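Local coordinates for protein putative short-chain dehydrogenase/reductase (Corynebacterium glutamicum, PDB 3E9N) that is a short-chain dehydrogenase/reductase of unestablished function that probably acts as a nucleotide-dependent oxidoreductase, perhaps an acetoacetyl-CoA reductase, at residues 98-103 / 144-149; 128-132 / 150-156; 173-179 / 223-229. One frame throughout, in Å; residues are numbered along the deposited sequence.

Interaction 1: 98-103 / 144-149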
loop_
_atom_site.group_PDB
_atom_site.type_symbol
_atom_site.label_atom_id
_atom_site.label_comp_id
_atom_site.label_asym_id
_atom_site.label_seq_id
_atom_site.Cartn_x
_atom_site.Cartn_y
_atom_site.Cartn_z
ATOM N N GLU A 98 21.203 11.114 14.191
ATOM C CA GLU A 98 19.752 11.112 14.063
ATOM C C GLU A 98 19.152 9.779 13.500
ATOM O O GLU A 98 18.267 9.215 14.107
ATOM C CB GLU A 98 19.365 12.272 13.188
ATOM C CG GLU A 98 18.126 13.044 13.644
ATOM C CD GLU A 98 17.981 14.341 12.827
ATOM O OE1 GLU A 98 18.847 15.257 12.995
ATOM O OE2 GLU A 98 17.043 14.435 11.995
ATOM N N TRP A 99 19.651 9.264 12.367
ATOM C CA TRP A 99 19.298 7.915 11.911
ATOM C C TRP A 99 19.388 6.835 12.987
ATOM O O TRP A 99 18.476 6.005 13.121
ATOM C CB TRP A 99 20.193 7.469 10.752
ATOM C CG TRP A 99 19.715 7.970 9.460
ATOM C CD1 TRP A 99 20.234 9.005 8.729
ATOM C CD2 TRP A 99 18.601 7.471 8.720
ATOM N NE1 TRP A 99 19.512 9.168 7.569
ATOM C CE2 TRP A 99 18.514 8.229 7.530
ATOM C CE3 TRP A 99 17.701 6.428 8.923
ATOM C CZ2 TRP A 99 17.533 8.002 6.568
ATOM C CZ3 TRP A 99 16.713 6.216 7.962
ATOM C CH2 TRP A 99 16.647 6.998 6.800
ATOM N N HIS A 100 20.513 6.799 13.683
ATOM C CA HIS A 100 20.721 5.766 14.697
ATOM C C HIS A 100 19.723 5.938 15.844
ATOM O O HIS A 100 19.104 4.989 16.300
ATOM C CB HIS A 100 22.149 5.798 15.252
ATOM C CG HIS A 100 23.175 5.279 14.303
ATOM N ND1 HIS A 100 23.169 3.979 13.829
ATOM C CD2 HIS A 100 24.258 5.879 13.744
ATOM C CE1 HIS A 100 24.198 3.804 13.016
ATOM N NE2 HIS A 100 24.873 4.940 12.947
ATOM N N ALA A 101 19.538 7.166 16.286
ATOM C CA ALA A 101 18.605 7.415 17.382
ATOM C C ALA A 101 17.173 6.941 17.026
ATOM O O ALA A 101 16.523 6.198 17.775
ATOM C CB ALA A 101 18.617 8.901 17.732
ATOM N N HIS A 102 16.663 7.403 15.893
ATOM C CA HIS A 102 15.347 6.989 15.454
ATOM C C HIS A 102 15.164 5.492 15.212
ATOM O O HIS A 102 14.195 4.915 15.717
ATOM C CB HIS A 102 14.966 7.717 14.197
ATOM C CG HIS A 102 14.190 8.946 14.451
ATOM N ND1 HIS A 102 12.817 8.932 14.626
ATOM C CD2 HIS A 102 14.580 10.241 14.543
ATOM C CE1 HIS A 102 12.398 10.174 14.819
ATOM N NE2 HIS A 102 13.446 10.987 14.768
ATOM N N LEU A 103 16.044 4.886 14.413
ATOM C CA LEU A 103 15.911 3.475 14.094
ATOM C C LEU A 103 16.083 2.662 15.334
ATOM O O LEU A 103 15.410 1.647 15.482
ATOM C CB LEU A 103 16.942 3.007 13.069
ATOM C CG LEU A 103 16.639 3.584 11.700
ATOM C CD1 LEU A 103 17.678 3.143 10.657
ATOM C CD2 LEU A 103 15.242 3.169 11.293
ATOM N N THR A 144 13.053 12.431 5.823
ATOM C CA THR A 144 13.480 11.197 5.226
ATOM C C THR A 144 13.604 10.112 6.310
ATOM O O THR A 144 13.256 8.955 6.089
ATOM C CB THR A 144 14.821 11.471 4.504
ATOM O OG1 THR A 144 14.786 11.000 3.145
ATOM C CG2 THR A 144 15.991 10.888 5.248
ATOM N N ILE A 145 14.052 10.500 7.496
ATOM C CA ILE A 145 14.282 9.558 8.559
ATOM C C ILE A 145 12.971 9.095 9.176
ATOM O O ILE A 145 12.835 7.942 9.580
ATOM C CB ILE A 145 15.177 10.192 9.654
ATOM C CG1 ILE A 145 16.517 10.588 9.051
ATOM C CG2 ILE A 145 15.360 9.242 10.826
ATOM C CD1 ILE A 145 17.452 11.305 9.990
ATOM N N TYR A 146 11.995 9.989 9.237
ATOM C CA TYR A 146 10.752 9.638 9.856
ATOM C C TYR A 146 9.978 8.694 8.984
ATOM O O TYR A 146 9.512 7.682 9.466
ATOM C CB TYR A 146 9.973 10.889 10.282
ATOM C CG TYR A 146 10.930 11.875 10.935
ATOM C CD1 TYR A 146 11.917 11.425 11.813
ATOM C CD2 TYR A 146 10.894 13.238 10.636
ATOM C CE1 TYR A 146 12.832 12.316 12.399
ATOM C CE2 TYR A 146 11.815 14.141 11.231
ATOM C CZ TYR A 146 12.774 13.657 12.108
ATOM O OH TYR A 146 13.686 14.496 12.686
ATOM N N ALA A 147 9.928 8.976 7.687
ATOM C CA ALA A 147 9.294 8.087 6.708
ATOM C C ALA A 147 9.918 6.700 6.763
ATOM O O ALA A 147 9.215 5.699 6.752
ATOM C CB ALA A 147 9.423 8.680 5.298
ATOM N N ALA A 148 11.231 6.634 6.883
ATOM C CA ALA A 148 11.880 5.347 6.790
ATOM C C ALA A 148 11.594 4.475 7.994
ATOM O O ALA A 148 11.286 3.282 7.871
ATOM C CB ALA A 148 13.343 5.492 6.551
ATOM N N SER A 149 11.666 5.073 9.171
ATOM C CA SER A 149 11.436 4.323 10.382
ATOM C C SER A 149 9.986 3.934 10.528
ATOM O O SER A 149 9.693 2.844 11.010
ATOM C CB SER A 149 11.903 5.078 11.601
ATOM O OG SER A 149 11.285 6.345 11.620
#

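Interaction 2: 128-132 / 150-156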
loop_
_atom_site.group_PDB
_atom_site.type_symbol
_atom_site.label_atom_id
_atom_site.label_comp_id
_atom_site.label_asym_id
_atom_site.label_seq_id
_atom_site.Cartn_x
_atom_site.Cartn_y
_atom_site.Cartn_z
ATOM N N VAL A 128 0.807 -7.906 21.065
ATOM C CA VAL A 128 1.878 -6.946 20.896
ATOM C C VAL A 128 1.334 -5.802 20.034
ATOM O O VAL A 128 0.875 -6.006 18.918
ATOM C CB VAL A 128 3.170 -7.581 20.227
ATOM C CG1 VAL A 128 4.291 -6.516 20.053
ATOM C CG2 VAL A 128 3.697 -8.702 21.059
ATOM N N ILE A 129 1.359 -4.592 20.565
ATOM C CA ILE A 129 0.838 -3.489 19.832
ATOM C C ILE A 129 1.930 -2.475 19.581
ATOM O O ILE A 129 2.599 -2.061 20.522
ATOM C CB ILE A 129 -0.325 -2.836 20.569
ATOM C CG1 ILE A 129 -1.489 -3.838 20.663
ATOM C CG2 ILE A 129 -0.761 -1.568 19.807
ATOM C CD1 ILE A 129 -2.343 -3.684 21.877
ATOM N N TYR A 130 2.126 -2.091 18.322
ATOM C CA TYR A 130 3.100 -1.036 17.955
ATOM C C TYR A 130 2.373 0.273 17.704
ATOM O O TYR A 130 1.295 0.255 17.076
ATOM C CB TYR A 130 3.862 -1.438 16.699
ATOM C CG TYR A 130 4.596 -2.777 16.775
ATOM C CD1 TYR A 130 5.862 -2.861 17.298
ATOM C CD2 TYR A 130 4.011 -3.958 16.280
ATOM C CE1 TYR A 130 6.527 -4.098 17.339
ATOM C CE2 TYR A 130 4.659 -5.184 16.318
ATOM C CZ TYR A 130 5.908 -5.246 16.836
ATOM O OH TYR A 130 6.559 -6.462 16.927
ATOM N N ILE A 131 2.896 1.389 18.236
ATOM C CA ILE A 131 2.364 2.694 17.918
ATOM C C ILE A 131 3.269 3.258 16.885
ATOM O O ILE A 131 4.424 3.546 17.183
ATOM C CB ILE A 131 2.398 3.666 19.072
ATOM C CG1 ILE A 131 1.806 3.039 20.321
ATOM C CG2 ILE A 131 1.578 4.924 18.732
ATOM C CD1 ILE A 131 0.370 2.963 20.279
ATOM N N ASN A 132 2.751 3.414 15.670
ATOM C CA ASN A 132 3.538 3.861 14.500
ATOM C C ASN A 132 3.317 5.348 14.122
ATOM O O ASN A 132 3.846 6.240 14.803
ATOM C CB ASN A 132 3.220 2.966 13.270
ATOM C CG ASN A 132 4.325 2.965 12.239
ATOM O OD1 ASN A 132 5.285 3.757 12.322
ATOM N ND2 ASN A 132 4.218 2.057 11.265
ATOM N N LYS A 150 9.050 4.776 10.110
ATOM C CA LYS A 150 7.661 4.334 10.241
ATOM C C LYS A 150 7.314 3.258 9.218
ATOM O O LYS A 150 6.511 2.375 9.524
ATOM C CB LYS A 150 6.661 5.480 10.208
ATOM C CG LYS A 150 6.196 5.943 8.847
ATOM C CD LYS A 150 4.959 6.893 8.959
ATOM C CE LYS A 150 5.318 8.359 9.473
ATOM N NZ LYS A 150 5.515 9.474 8.427
ATOM N N HIS A 151 7.934 3.324 8.026
ATOM C CA HIS A 151 7.763 2.264 7.054
ATOM C C HIS A 151 8.476 1.013 7.532
ATOM O O HIS A 151 7.926 -0.094 7.418
ATOM C CB HIS A 151 8.204 2.688 5.646
ATOM C CG HIS A 151 7.168 3.495 4.931
ATOM N ND1 HIS A 151 7.287 4.854 4.731
ATOM C CD2 HIS A 151 5.945 3.154 4.457
ATOM C CE1 HIS A 151 6.202 5.310 4.124
ATOM N NE2 HIS A 151 5.371 4.297 3.950
ATOM N N ALA A 152 9.637 1.198 8.166
ATOM C CA ALA A 152 10.338 0.076 8.776
ATOM C C ALA A 152 9.516 -0.677 9.862
ATOM O O ALA A 152 9.403 -1.927 9.862
ATOM C CB ALA A 152 11.649 0.549 9.327
ATOM N N LEU A 153 8.925 0.097 10.769
ATOM C CA LEU A 153 8.240 -0.433 11.919
ATOM C C LEU A 153 7.065 -1.248 11.397
ATOM O O LEU A 153 6.745 -2.321 11.883
ATOM C CB LEU A 153 7.777 0.726 12.781
ATOM C CG LEU A 153 6.843 0.370 13.923
ATOM C CD1 LEU A 153 7.534 -0.592 15.000
ATOM C CD2 LEU A 153 6.434 1.661 14.550
ATOM N N ARG A 154 6.474 -0.760 10.329
ATOM C CA ARG A 154 5.333 -1.412 9.739
ATOM C C ARG A 154 5.665 -2.753 9.104
ATOM O O ARG A 154 4.895 -3.701 9.278
ATOM C CB ARG A 154 4.636 -0.483 8.733
ATOM C CG ARG A 154 3.455 -1.190 8.025
ATOM C CD ARG A 154 2.333 -1.579 9.026
ATOM N NE ARG A 154 1.209 -2.196 8.319
ATOM C CZ ARG A 154 0.056 -1.568 8.080
ATOM N NH1 ARG A 154 -0.900 -2.172 7.412
ATOM N NH2 ARG A 154 -0.143 -0.347 8.543
ATOM N N GLY A 155 6.789 -2.858 8.380
ATOM C CA GLY A 155 7.229 -4.182 7.861
ATOM C C GLY A 155 7.627 -5.187 8.954
ATOM O O GLY A 155 7.446 -6.410 8.822
ATOM N N LEU A 156 8.219 -4.674 10.017
ATOM C CA LEU A 156 8.520 -5.454 11.216
ATOM C C LEU A 156 7.215 -6.045 11.768
ATOM O O LEU A 156 7.120 -7.249 11.946
ATOM C CB LEU A 156 9.172 -4.550 12.310
ATOM C CG LEU A 156 9.350 -5.141 13.734
ATOM C CD1 LEU A 156 10.094 -6.460 13.739
ATOM C CD2 LEU A 156 10.059 -4.170 14.632
#

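Interaction 3: 173-179 / 223-229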
loop_
_atom_site.group_PDB
_atom_site.type_symbol
_atom_site.label_atom_id
_atom_site.label_comp_id
_atom_site.label_asym_id
_atom_site.label_seq_id
_atom_site.Cartn_x
_atom_site.Cartn_y
_atom_site.Cartn_z
ATOM N N THR A 173 -0.963 -2.813 14.935
ATOM C CA THR A 173 -0.376 -1.515 14.773
ATOM C C THR A 173 -1.424 -0.461 14.879
ATOM O O THR A 173 -2.414 -0.470 14.183
ATOM C CB THR A 173 0.270 -1.346 13.396
ATOM O OG1 THR A 173 -0.726 -1.642 12.409
ATOM C CG2 THR A 173 1.418 -2.308 13.237
ATOM N N VAL A 174 -1.206 0.482 15.750
ATOM C CA VAL A 174 -2.086 1.574 15.835
ATOM C C VAL A 174 -1.322 2.687 15.159
ATOM O O VAL A 174 -0.214 2.992 15.585
ATOM C CB VAL A 174 -2.404 1.882 17.321
ATOM C CG1 VAL A 174 -3.125 3.237 17.458
ATOM C CG2 VAL A 174 -3.216 0.705 17.919
ATOM N N SER A 175 -1.884 3.284 14.100
ATOM C CA SER A 175 -1.102 4.270 13.312
ATOM C C SER A 175 -1.677 5.673 13.344
ATOM O O SER A 175 -2.604 6.005 12.590
ATOM C CB SER A 175 -0.941 3.841 11.860
ATOM O OG SER A 175 -0.898 2.429 11.734
ATOM N N PRO A 176 -1.160 6.505 14.232
ATOM C CA PRO A 176 -1.539 7.931 14.185
ATOM C C PRO A 176 -0.906 8.686 13.001
ATOM O O PRO A 176 0.126 8.281 12.463
ATOM C CB PRO A 176 -0.989 8.498 15.495
ATOM C CG PRO A 176 -0.191 7.359 16.135
ATOM C CD PRO A 176 -0.064 6.228 15.160
ATOM N N GLY A 177 -1.500 9.795 12.597
ATOM C CA GLY A 177 -0.883 10.568 11.538
ATOM C C GLY A 177 -1.703 11.802 11.253
ATOM O O GLY A 177 -2.750 11.997 11.835
ATOM N N PRO A 178 -1.221 12.639 10.345
ATOM C CA PRO A 178 -1.898 13.900 10.061
ATOM C C PRO A 178 -3.147 13.738 9.186
ATOM O O PRO A 178 -3.288 12.757 8.462
ATOM C CB PRO A 178 -0.823 14.719 9.323
ATOM C CG PRO A 178 0.055 13.669 8.664
ATOM C CD PRO A 178 0.014 12.452 9.553
ATOM N N THR A 179 -4.055 14.693 9.273
ATOM C CA THR A 179 -5.245 14.680 8.435
ATOM C C THR A 179 -4.991 15.521 7.208
ATOM O O THR A 179 -4.735 16.714 7.359
ATOM C CB THR A 179 -6.469 15.227 9.216
ATOM O OG1 THR A 179 -7.053 14.167 10.008
ATOM C CG2 THR A 179 -7.511 15.806 8.286
ATOM N N THR A 223 -5.651 -6.060 13.350
ATOM C CA THR A 223 -4.249 -5.865 13.014
ATOM C C THR A 223 -3.828 -4.397 12.818
ATOM O O THR A 223 -2.655 -4.038 13.036
ATOM C CB THR A 223 -3.881 -6.696 11.738
ATOM O OG1 THR A 223 -4.618 -6.197 10.620
ATOM C CG2 THR A 223 -4.262 -8.146 11.970
ATOM N N ASN A 224 -4.734 -3.551 12.352
ATOM C CA ASN A 224 -4.337 -2.174 12.182
ATOM C C ASN A 224 -5.481 -1.196 12.443
ATOM O O ASN A 224 -6.647 -1.502 12.199
ATOM C CB ASN A 224 -3.590 -1.940 10.846
ATOM C CG ASN A 224 -3.142 -0.475 10.668
ATOM O OD1 ASN A 224 -2.077 0.026 11.218
ATOM N ND2 ASN A 224 -3.956 0.254 9.878
ATOM N N VAL A 225 -5.146 -0.062 13.030
ATOM C CA VAL A 225 -6.145 0.988 13.328
ATOM C C VAL A 225 -5.521 2.283 12.875
ATOM O O VAL A 225 -4.478 2.653 13.368
ATOM C CB VAL A 225 -6.485 1.097 14.835
ATOM C CG1 VAL A 225 -7.465 2.197 15.084
ATOM C CG2 VAL A 225 -7.028 -0.248 15.420
ATOM N N ASP A 226 -6.092 2.949 11.876
ATOM C CA ASP A 226 -5.539 4.214 11.398
ATOM C C ASP A 226 -6.276 5.379 12.103
ATOM O O ASP A 226 -7.487 5.447 12.118
ATOM C CB ASP A 226 -5.564 4.251 9.865
ATOM C CG ASP A 226 -4.674 3.138 9.241
ATOM O OD1 ASP A 226 -5.188 2.314 8.406
ATOM O OD2 ASP A 226 -3.450 3.024 9.615
ATOM N N VAL A 227 -5.512 6.245 12.756
ATOM C CA VAL A 227 -6.042 7.281 13.637
ATOM C C VAL A 227 -5.611 8.662 13.114
ATOM O O VAL A 227 -4.478 8.844 12.748
ATOM C CB VAL A 227 -5.519 7.077 15.115
ATOM C CG1 VAL A 227 -6.019 8.166 16.025
ATOM C CG2 VAL A 227 -5.913 5.714 15.636
ATOM N N ARG A 228 -6.517 9.631 13.099
ATOM C CA ARG A 228 -6.225 10.954 12.531
ATOM C C ARG A 228 -6.970 12.004 13.324
ATOM O O ARG A 228 -7.965 11.685 13.944
ATOM C CB ARG A 228 -6.670 11.023 11.072
ATOM C CG ARG A 228 -5.619 10.584 10.109
ATOM C CD ARG A 228 -6.088 9.358 9.451
ATOM N NE ARG A 228 -5.097 8.723 8.576
ATOM C CZ ARG A 228 -4.081 7.946 8.978
ATOM N NH1 ARG A 228 -3.268 7.412 8.067
ATOM N NH2 ARG A 228 -3.861 7.719 10.273
ATOM N N PRO A 229 -6.488 13.251 13.316
ATOM C CA PRO A 229 -7.260 14.350 13.913
ATOM C C PRO A 229 -8.572 14.636 13.184
ATOM O O PRO A 229 -8.729 14.319 12.014
ATOM C CB PRO A 229 -6.344 15.571 13.751
ATOM C CG PRO A 229 -4.960 15.021 13.411
ATOM C CD PRO A 229 -5.158 13.667 12.817
#

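Interaction 1: 98-103 / 144-149
Ile-145 is wedged between Trp-99 and His-102, and its forked side chain shows how one branched residue can key two helices together. With CG1 set beside the backbone N (chi1 -60°), this branch lies over the indole face, 3.6 Å from the centroid of the five-membered ring, a CH-pi contact, while CG2 reaches back to His-102 CB at 3.7 Å. Two more residues of the same helix close round the Trp-99 ring: Ala-148 CB meets its edge, 3.6 Å from CH2, and Thr-144 CG2 approaches CZ2 at 3.5 Å. This side is the tight one.

The other side of Ile-145, with Glu-98, His-102 and Tyr-146 partly exposed, faces solvent more. The rings of His-102 and Tyr-146 meet obliquely, planes at 49°, though their modelled spacing is too tight to be trusted in detail, and Glu-98 OE2 lies 3.4 Å from Tyr-146 OH. Tyr-146 and Lys-150 have the spacing of the family's Tyr-X-X-X-Lys signature.

The helices run roughly parallel, inclined at 31° with axes 10.0 Å apart. Ala-111 of the second subunit packs against Trp-99, and Ala-148 touches Ala-152 of that subunit, consistent with the family's four-helix interface, built from helices 95-124 and 144-164.

Interaction 2: 128-132 / 150-156
Tyr-130 and Asn-132 meet Leu-153 and Lys-150 in a helix-on-sheet contact of the Rossmann fold, where helix 144-164 lies along one face of the parallel sheet and runs nearly opposite to strand 127-131. The axes stay 9.8 Å apart, at 167°, so side chains must bridge the gap, and they do so in two different ways.

The apolar bridge is Leu-153, whose two methyl groups divide the work. CD1 approaches the Tyr-130 ring obliquely, 3.6 Å from its CD1, while CD2 lies against the amide of Asn-132, 3.4 Å from CG. Deeper along the strand, Leu-156 adds a looser touch to Tyr-130, whose ring also meets that of His-81 from the neighbouring strand.

The polar bridge is Asn-132. With CG anti to the backbone N (chi1 -157°), the amide extends to the helix, and ND2 gives a hydrogen bond of 2.9 Å to Lys-150 O. The bond is fairly straight (161° at the hydrogen), and the acceptor lies in the amide plane. The other end of the amide, OD1, sits 3.1 Å from Lys-150 CB, and Arg-154 CB flanks ND2. The Arg-154 chain bends away from the strand, its NE forming a salt bridge with Asp-158.

Lys-150 O thus accepts two hydrogens, from Asn-132 ND2 and from Arg-154 N of its own helix. Shared in this way, the carbonyl remains part of the helix while tying that turn to the end of the strand, which would help to place the backbone of Lys-150, the lysine of the family's Tyr-X-X-X-Lys signature.

Interaction 3: 173-179 / 223-229
Thr-173 and Ser-175 exchange backbone hydrogen bonds with Thr-223, Val-225 and Val-227 as parallel strands do. Ser-175 takes the middle: its N gives a nearly straight (179°) bond of 2.8 Å to Val-225 O, and its O receives Val-227 N at 2.9 Å. Past Pro-176 the pairing frays, and Gly-177 N makes only a weak bond to Val-227 O.

The apolar contribution comes from the face carrying Val-174, Val-225 and Val-227, where Val-174 CG1 approaches Val-227 CG2 at 4.2 Å and helix 203-214 packs on all three valines. That helix lies in the connection of a right-handed beta-alpha-beta crossover, which in this Rossmann fold sets strand 220-229 at the sheet's edge within the chain.

Polar side chains gather on the other face. Thr-173 OG1 appears to donate to Asn-224 OD1, but the modelled 2.5 Å is too short to be trusted; Asn-224 ND2 gives a straight bond of 2.8 Å to Asp-226 OD2. Arg-228 curls back so that NH2 bonds to Val-227 O at 2.8 Å and, weakly, to Ser-175 O. Thr-179 OG1 donates to Pro-229 O at 2.6 Å; Gln-221 of the third subunit also binds this oxygen, where an antiparallel strand of that subunit continues the sheet.

Along the chain, interactions 1 and 2 interlock, since their segments alternate, and both close before interaction 3 opens. Interactions 1 and 2 share helix 144-164, on adjoining segments, with centres about 13 Å apart, and both touch the second subunit. Interaction 2 also touches interaction 3, about 11 Å away between centres: strands 127-131 and 170-176 are sheet neighbours, and Tyr-130 O and Val-174 N probably form a hydrogen bond. Interactions 1 and 3 lie about 19 Å apart between centres and do not meet. The series therefore runs from a helix pair, through the helix-sheet layer, to the sheet edge joined to the third subunit, linking the Rossmann core to interfaces with two other subunits.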